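Local coordinates for protein 2-aminomuconate 6-semialdehyde dehydrogenase (Burkholderia cenocepacia, PDB 4U3W) that probably oxidises 2-aminomuconate 6-semialdehyde to 2-aminomuconate with NAD+ as cosubstrate, as a tetrameric member of the aldehyde dehydrogenase family, at residues Ala324-Gln329 against Pro392-Gly397; Val365-Thr370 against Ser401-Arg406. All blocks are in the same frame, centred on the assembly; numbering follows the deposited sequence.

Interaction 1: Ala324-Gln329 against Pro392-Gly397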
ATOM      1  N   ALA A 324      24.785   2.507  40.493  1.00 41.08           N
ATOM      2  CA  ALA A 324      26.177   2.896  40.703  1.00 40.61           C
ATOM      3  C   ALA A 324      26.889   3.252  39.394  1.00 38.82           C
ATOM      4  O   ALA A 324      27.576   4.249  39.349  1.00 39.29           O
ATOM      5  CB  ALA A 324      26.954   1.755  41.445  1.00 46.19           C
ATOM      6  N   ALA A 325      26.741   2.443  38.335  1.00 37.46           N
ATOM      7  CA  ALA A 325      27.375   2.760  37.036  1.00 37.38           C
ATOM      8  C   ALA A 325      26.825   4.022  36.391  1.00 37.66           C
ATOM      9  O   ALA A 325      27.552   4.804  35.770  1.00 39.27           O
ATOM     10  CB  ALA A 325      27.208   1.594  36.042  1.00 36.16           C
ATOM     11  N   LEU A 326      25.527   4.214  36.487  1.00 37.40           N
ATOM     12  CA  LEU A 326      24.958   5.427  35.894  1.00 32.54           C
ATOM     13  C   LEU A 326      25.445   6.668  36.638  1.00 33.49           C
ATOM     14  O   LEU A 326      25.664   7.745  36.044  1.00 35.38           O
ATOM     15  CB  LEU A 326      23.435   5.369  35.921  1.00 35.32           C
ATOM     16  CG  LEU A 326      22.737   6.457  35.062  1.00 34.47           C
ATOM     17  CD1 LEU A 326      22.871   6.165  33.543  1.00 30.94           C
ATOM     18  CD2 LEU A 326      21.292   6.566  35.465  1.00 36.98           C
ATOM     19  N   LYS A 327      25.575   6.529  37.949  1.00 35.70           N
ATOM     20  CA  LYS A 327      26.032   7.646  38.782  1.00 37.97           C
ATOM     21  C   LYS A 327      27.422   8.098  38.321  1.00 37.93           C
ATOM     22  O   LYS A 327      27.668   9.288  38.117  1.00 36.47           O
ATOM     23  CB  LYS A 327      26.037   7.243  40.269  1.00 40.78           C
ATOM     24  CG  LYS A 327      26.639   8.298  41.203  1.00 44.02           C
ATOM     25  CD  LYS A 327      26.729   7.787  42.654  1.00 46.58           C
ATOM     26  CE  LYS A 327      27.365   8.853  43.545  1.00 49.05           C
ATOM     27  NZ  LYS A 327      27.339   8.496  45.004  1.00 49.93           N
ATOM     28  N   GLU A 328      28.328   7.139  38.170  1.00 39.99           N
ATOM     29  CA  GLU A 328      29.684   7.416  37.695  1.00 41.28           C
ATOM     30  C   GLU A 328      29.724   8.103  36.308  1.00 38.17           C
ATOM     31  O   GLU A 328      30.442   9.080  36.106  1.00 38.51           O
ATOM     32  CB  GLU A 328      30.497   6.097  37.705  1.00 56.31           C
ATOM     33  CG  GLU A 328      31.883   6.182  37.121  1.00 59.02           C
ATOM     34  CD  GLU A 328      32.627   4.850  37.198  1.00 66.87           C
ATOM     35  OE1 GLU A 328      32.393   4.070  38.158  1.00 70.30           O
ATOM     36  OE2 GLU A 328      33.417   4.565  36.274  1.00 67.89           O
ATOM     37  N   GLN A 329      28.936   7.641  35.344  1.00 35.70           N
ATOM     38  CA  GLN A 329      28.912   8.313  34.043  1.00 33.02           C
ATOM     39  C   GLN A 329      28.268   9.706  34.098  1.00 33.11           C
ATOM     40  O   GLN A 329      28.654  10.635  33.346  1.00 33.05           O
ATOM     41  CB  GLN A 329      28.166   7.434  33.013  1.00 30.98           C
ATOM     42  CG  GLN A 329      28.907   6.068  32.752  1.00 40.22           C
ATOM     43  CD  GLN A 329      28.380   5.330  31.518  1.00 42.01           C
ATOM     44  OE1 GLN A 329      27.659   5.893  30.705  1.00 40.38           O
ATOM     45  NE2 GLN A 329      28.730   4.028  31.397  1.00 43.45           N
ATOM     46  N   PRO A 392      23.059  17.217  36.285  1.00 32.01           N
ATOM     47  CA  PRO A 392      22.394  15.927  36.053  1.00 31.92           C
ATOM     48  C   PRO A 392      21.979  15.286  37.373  1.00 30.75           C
ATOM     49  O   PRO A 392      22.792  15.222  38.273  1.00 30.24           O
ATOM     50  CB  PRO A 392      23.486  15.048  35.393  1.00 34.70           C
ATOM     51  CG  PRO A 392      24.612  15.949  35.032  1.00 35.07           C
ATOM     52  CD  PRO A 392      24.463  17.235  35.829  1.00 31.40           C
ATOM     53  N   THR A 393      20.751  14.793  37.476  1.00 31.10           N
ATOM     54  CA  THR A 393      20.236  14.333  38.766  1.00 30.10           C
ATOM     55  C   THR A 393      19.641  12.933  38.648  1.00 30.63           C
ATOM     56  O   THR A 393      18.998  12.627  37.664  1.00 32.77           O
ATOM     57  CB  THR A 393      19.188  15.346  39.304  1.00 34.10           C
ATOM     58  OG1 THR A 393      19.830  16.615  39.444  1.00 33.57           O
ATOM     59  CG2 THR A 393      18.594  14.928  40.631  1.00 33.01           C
ATOM     60  N   ILE A 394      19.933  12.072  39.625  1.00 33.83           N
ATOM     61  CA  ILE A 394      19.368  10.729  39.707  1.00 35.40           C
ATOM     62  C   ILE A 394      18.706  10.558  41.083  1.00 38.33           C
ATOM     63  O   ILE A 394      19.314  10.865  42.096  1.00 38.65           O
ATOM     64  CB  ILE A 394      20.478   9.645  39.524  1.00 34.50           C
ATOM     65  CG1 ILE A 394      21.164   9.739  38.148  1.00 32.74           C
ATOM     66  CG2 ILE A 394      19.954   8.226  39.780  1.00 32.80           C
ATOM     67  CD1 ILE A 394      22.484   8.875  38.139  1.00 36.59           C
ATOM     68  N   TRP A 395      17.455  10.085  41.107  1.00 40.20           N
ATOM     69  CA  TRP A 395      16.745   9.756  42.356  1.00 39.43           C
ATOM     70  C   TRP A 395      16.460   8.251  42.472  1.00 41.05           C
ATOM     71  O   TRP A 395      16.347   7.557  41.453  1.00 38.60           O
ATOM     72  CB  TRP A 395      15.416  10.470  42.435  1.00 39.19           C
ATOM     73  CG  TRP A 395      15.504  11.968  42.481  1.00 40.49           C
ATOM     74  CD1 TRP A 395      16.393  12.719  43.187  1.00 40.57           C
ATOM     75  CD2 TRP A 395      14.673  12.890  41.755  1.00 39.78           C
ATOM     76  NE1 TRP A 395      16.162  14.060  42.947  1.00 40.72           N
ATOM     77  CE2 TRP A 395      15.109  14.186  42.077  1.00 39.45           C
ATOM     78  CE3 TRP A 395      13.595  12.734  40.882  1.00 41.88           C
ATOM     79  CZ2 TRP A 395      14.517  15.321  41.544  1.00 40.95           C
ATOM     80  CZ3 TRP A 395      13.012  13.851  40.344  1.00 44.62           C
ATOM     81  CH2 TRP A 395      13.463  15.136  40.694  1.00 44.01           C
ATOM     82  N   THR A 396      16.319   7.771  43.712  1.00 40.96           N
ATOM     83  CA  THR A 396      15.665   6.494  43.987  1.00 40.32           C
ATOM     84  C   THR A 396      14.685   6.597  45.179  1.00 43.71           C
ATOM     85  O   THR A 396      14.599   7.647  45.839  1.00 44.53           O
ATOM     86  CB  THR A 396      16.708   5.353  44.296  1.00 47.03           C
ATOM     87  OG1 THR A 396      17.548   5.767  45.371  1.00 45.88           O
ATOM     88  CG2 THR A 396      17.586   5.062  43.090  1.00 45.33           C
ATOM     89  N   GLY A 397      13.946   5.522  45.465  1.00 43.07           N
ATOM     90  CA  GLY A 397      13.142   5.485  46.692  1.00 46.06           C
ATOM     91  C   GLY A 397      11.729   6.036  46.628  1.00 47.45           C
ATOM     92  O   GLY A 397      11.025   6.025  47.614  1.00 50.99           O
TER

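Interaction 2: Val365-Thr370 against Ser401-Arg406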
ATOM      1  N   VAL A 365      12.722  15.659  47.185  1.00 45.03           N
ATOM      2  CA  VAL A 365      13.255  15.484  48.539  1.00 47.58           C
ATOM      3  C   VAL A 365      12.124  15.403  49.621  1.00 50.52           C
ATOM      4  O   VAL A 365      12.189  14.558  50.537  1.00 50.40           O
ATOM      5  CB  VAL A 365      14.254  16.636  48.911  1.00 50.53           C
ATOM      6  CG1 VAL A 365      14.615  16.582  50.384  1.00 53.05           C
ATOM      7  CG2 VAL A 365      15.510  16.541  48.079  1.00 47.25           C
ATOM      8  N   GLU A 366      11.106  16.272  49.535  1.00 51.11           N
ATOM      9  CA  GLU A 366       9.965  16.176  50.474  1.00 55.49           C
ATOM     10  C   GLU A 366       9.190  14.842  50.328  1.00 51.87           C
ATOM     11  O   GLU A 366       8.647  14.325  51.306  1.00 51.82           O
ATOM     12  CB  GLU A 366       9.011  17.377  50.298  1.00 56.47           C
ATOM     13  N   GLU A 367       9.145  14.285  49.109  1.00 49.40           N
ATOM     14  CA  GLU A 367       8.424  13.040  48.871  1.00 51.24           C
ATOM     15  C   GLU A 367       9.269  11.832  49.305  1.00 51.99           C
ATOM     16  O   GLU A 367       8.818  10.688  49.173  1.00 52.69           O
ATOM     17  CB  GLU A 367       8.010  12.886  47.384  1.00 46.72           C
ATOM     18  CG  GLU A 367       6.970  13.893  46.921  1.00 49.48           C
ATOM     19  CD  GLU A 367       6.354  13.608  45.551  1.00 50.74           C
ATOM     20  OE1 GLU A 367       7.089  13.401  44.551  1.00 50.18           O
ATOM     21  OE2 GLU A 367       5.101  13.631  45.474  1.00 52.46           O
ATOM     22  N   GLY A 368      10.483  12.081  49.808  1.00 50.91           N
ATOM     23  CA  GLY A 368      11.307  11.009  50.364  1.00 50.17           C
ATOM     24  C   GLY A 368      12.366  10.383  49.456  1.00 48.39           C
ATOM     25  O   GLY A 368      12.857   9.269  49.723  1.00 47.34           O
ATOM     26  N   ALA A 369      12.718  11.093  48.376  1.00 47.43           N
ATOM     27  CA  ALA A 369      13.724  10.604  47.414  1.00 47.14           C
ATOM     28  C   ALA A 369      15.132  10.619  48.025  1.00 46.55           C
ATOM     29  O   ALA A 369      15.460  11.488  48.847  1.00 45.91           O
ATOM     30  CB  ALA A 369      13.699  11.456  46.100  1.00 37.48           C
ATOM     31  N   THR A 370      15.931   9.636  47.635  1.00 43.73           N
ATOM     32  CA  THR A 370      17.372   9.604  47.864  1.00 45.32           C
ATOM     33  C   THR A 370      18.075  10.257  46.689  1.00 46.22           C
ATOM     34  O   THR A 370      17.909   9.791  45.554  1.00 44.37           O
ATOM     35  CB  THR A 370      17.865   8.159  47.984  1.00 49.54           C
ATOM     36  OG1 THR A 370      17.302   7.566  49.156  1.00 50.83           O
ATOM     37  CG2 THR A 370      19.384   8.095  48.037  1.00 51.23           C
ATOM     38  N   SER A 401       3.261   6.344  42.828  1.00 48.29           N
ATOM     39  CA  SER A 401       2.255   7.372  43.064  1.00 49.98           C
ATOM     40  C   SER A 401       2.819   8.775  43.282  1.00 49.93           C
ATOM     41  O   SER A 401       2.057   9.748  43.328  1.00 49.70           O
ATOM     42  CB  SER A 401       1.442   6.980  44.295  1.00 53.46           C
ATOM     43  OG  SER A 401       2.327   6.912  45.393  1.00 54.85           O
ATOM     44  N   ALA A 402       4.134   8.892  43.461  1.00 49.76           N
ATOM     45  CA  ALA A 402       4.728  10.199  43.794  1.00 49.19           C
ATOM     46  C   ALA A 402       4.602  11.188  42.624  1.00 45.75           C
ATOM     47  O   ALA A 402       4.647  10.790  41.447  1.00 42.15           O
ATOM     48  CB  ALA A 402       6.181  10.048  44.197  1.00 49.16           C
ATOM     49  N   ARG A 403       4.394  12.476  42.953  1.00 45.42           N
ATOM     50  CA  ARG A 403       4.271  13.495  41.911  1.00 43.42           C
ATOM     51  C   ARG A 403       5.555  13.547  41.055  1.00 43.15           C
ATOM     52  O   ARG A 403       5.499  13.754  39.846  1.00 46.24           O
ATOM     53  CB  ARG A 403       3.946  14.875  42.509  1.00 43.86           C
ATOM     54  CG  ARG A 403       2.607  14.933  43.275  1.00 47.49           C
ATOM     55  CD  ARG A 403       2.356  16.356  43.823  1.00 51.27           C
ATOM     56  NE  ARG A 403       2.560  17.294  42.725  1.00 53.17           N
ATOM     57  CZ  ARG A 403       2.904  18.567  42.862  1.00 52.51           C
ATOM     58  NH1 ARG A 403       3.095  19.094  44.059  1.00 52.21           N
ATOM     59  NH2 ARG A 403       3.065  19.304  41.785  1.00 52.12           N
ATOM     60  N   CYS A 404       6.707  13.343  41.673  1.00 41.89           N
ATOM     61  CA  CYS A 404       7.959  13.493  40.936  1.00 40.55           C
ATOM     62  C   CYS A 404       8.235  12.371  39.953  1.00 36.56           C
ATOM     63  O   CYS A 404       9.120  12.540  39.114  1.00 36.67           O
ATOM     64  CB  CYS A 404       9.151  13.632  41.902  1.00 44.56           C
ATOM     65  SG  CYS A 404       9.182  15.338  42.630  1.00 45.64           S
ATOM     66  N   VAL A 405       7.507  11.255  40.051  1.00 34.29           N
ATOM     67  CA  VAL A 405       7.624  10.208  39.047  1.00 38.09           C
ATOM     68  C   VAL A 405       6.374  10.171  38.161  1.00 41.23           C
ATOM     69  O   VAL A 405       6.308   9.327  37.271  1.00 41.99           O
ATOM     70  CB  VAL A 405       7.844   8.798  39.653  1.00 41.64           C
ATOM     71  CG1 VAL A 405       9.040   8.816  40.549  1.00 45.02           C
ATOM     72  CG2 VAL A 405       6.632   8.305  40.453  1.00 43.16           C
ATOM     73  N   ARG A 406       5.397  11.063  38.393  1.00 43.17           N
ATOM     74  CA  ARG A 406       4.219  11.110  37.508  1.00 42.28           C
ATOM     75  C   ARG A 406       4.202  12.373  36.630  1.00 39.13           C
ATOM     76  O   ARG A 406       3.779  12.320  35.452  1.00 39.83           O
ATOM     77  CB  ARG A 406       2.909  10.999  38.302  1.00 45.54           C
ATOM     78  CG  ARG A 406       2.751   9.678  39.037  1.00 47.79           C
ATOM     79  CD  ARG A 406       1.318   9.474  39.590  1.00 50.08           C
ATOM     80  NE  ARG A 406       0.379   9.005  38.561  1.00 49.24           N
ATOM     81  CZ  ARG A 406       0.275   7.736  38.153  1.00 52.45           C
ATOM     82  NH1 ARG A 406       1.048   6.777  38.675  1.00 50.72           N
ATOM     83  NH2 ARG A 406      -0.612   7.411  37.213  1.00 54.66           N
TER

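Interaction 1: Ala324-Gln329 against Pro392-Gly397
L326 and K327 meet I394 through aliphatic carbon alone; the one aromatic ring of the two segments, the indole of W395, lies on the other face of strand 393-396, where it meets the ring of F361 with the two planes nearly perpendicular (about 85°) and also touches V413 and I409. The arrangement is helix-on-sheet packing in the α/β catalytic domain of the aldehyde dehydrogenase fold: helix 319-331 lies against a mixed sheet in which strand 393-396 runs between 370-373, antiparallel to it, and 413-419, parallel to it. I394 is what strand 393-396 contributes. Its CG1 stands anti to its own carbonyl carbon (chi1 -61°) and the chain stays extended beyond, which carries CD1 to the helix backbone. L326, with CG anti to N (chi1 -168°), approaches obliquely and sets CD2 3.7 Å from I394 CD1, while its CG is 3.9 Å from the same methyl. I416 packs on both L326 and I394; V372 touches both I394 and K327. The fully extended K327 side chain leads its ammonium away, so the lysine contributes mainly its root: K327 CA lies 3.8 Å from I394 CD1.

Interaction 2: Val365-Thr370 against Ser401-Arg406
The carboxylate of E367 takes two backbone N-H groups, those of R403 and C404, at the start of the short, weakly bonded helix 403-406. E367 OE2 accepts from R403 N, and E367 OE1 from C404 N, both at 2.9 Å. Each oxygen uses its syn lone pair, and both bonds are moderately bent (149° and 154°). This two-point grip fixes the rotation of the carboxylate, and the helix start would probably favour its ionised form. Carbon and sulfur close in around it: A402 CB lies 3.5 Å from E367 OE1, C404 SG 3.4 Å from the same oxygen, and R403 CB packs on E367 OE2. R403 crosses E367 at about a right angle, but its charged end turns away to a salt bridge with E407, leaving R403 NE 5.2 Å from E367 OE2. Behind the carboxylate, CG of E367 sits anti to its carbonyl carbon (chi1 -67°) and the rest of the chain is extended, which brings the carboxylate to the two N-H groups. E367 is placed by the Schellman motif that ends helix 351-366, in which G368, at positive phi, bonds back through N to V365 O (3.1 Å). L398 packs against E367, A369, C404 and V405, and L363 and A364 of helix 351-366 touch C404. The contact joins the C-terminal end of helix 351-366, just before strand 370-373, to the short helix between strands 393-396 and 413-419.

How the interactions relate
From the N terminus the segments come in the order 324-329, 365-370, 392-397, 401-406, so the two contacts cross. Interaction 1 closes a loop of 62 residues between 324-329 and 392-397; interaction 2 opens within that loop, at the end of helix 351-366, and closes 30 residues later, beyond the strand. Their centres are 15 Å apart, and the sheet connects them: T396 O of interaction 1 is 3.0 Å from T370 N of interaction 2, probably a hydrogen bond between strands 393-396 and 370-373, while A369 CB packs on W395. Interaction 1 ties helix 319-331 to the sheet next to its edge strand 370-373, and interaction 2 ties the end of helix 351-366 to helix 403-406.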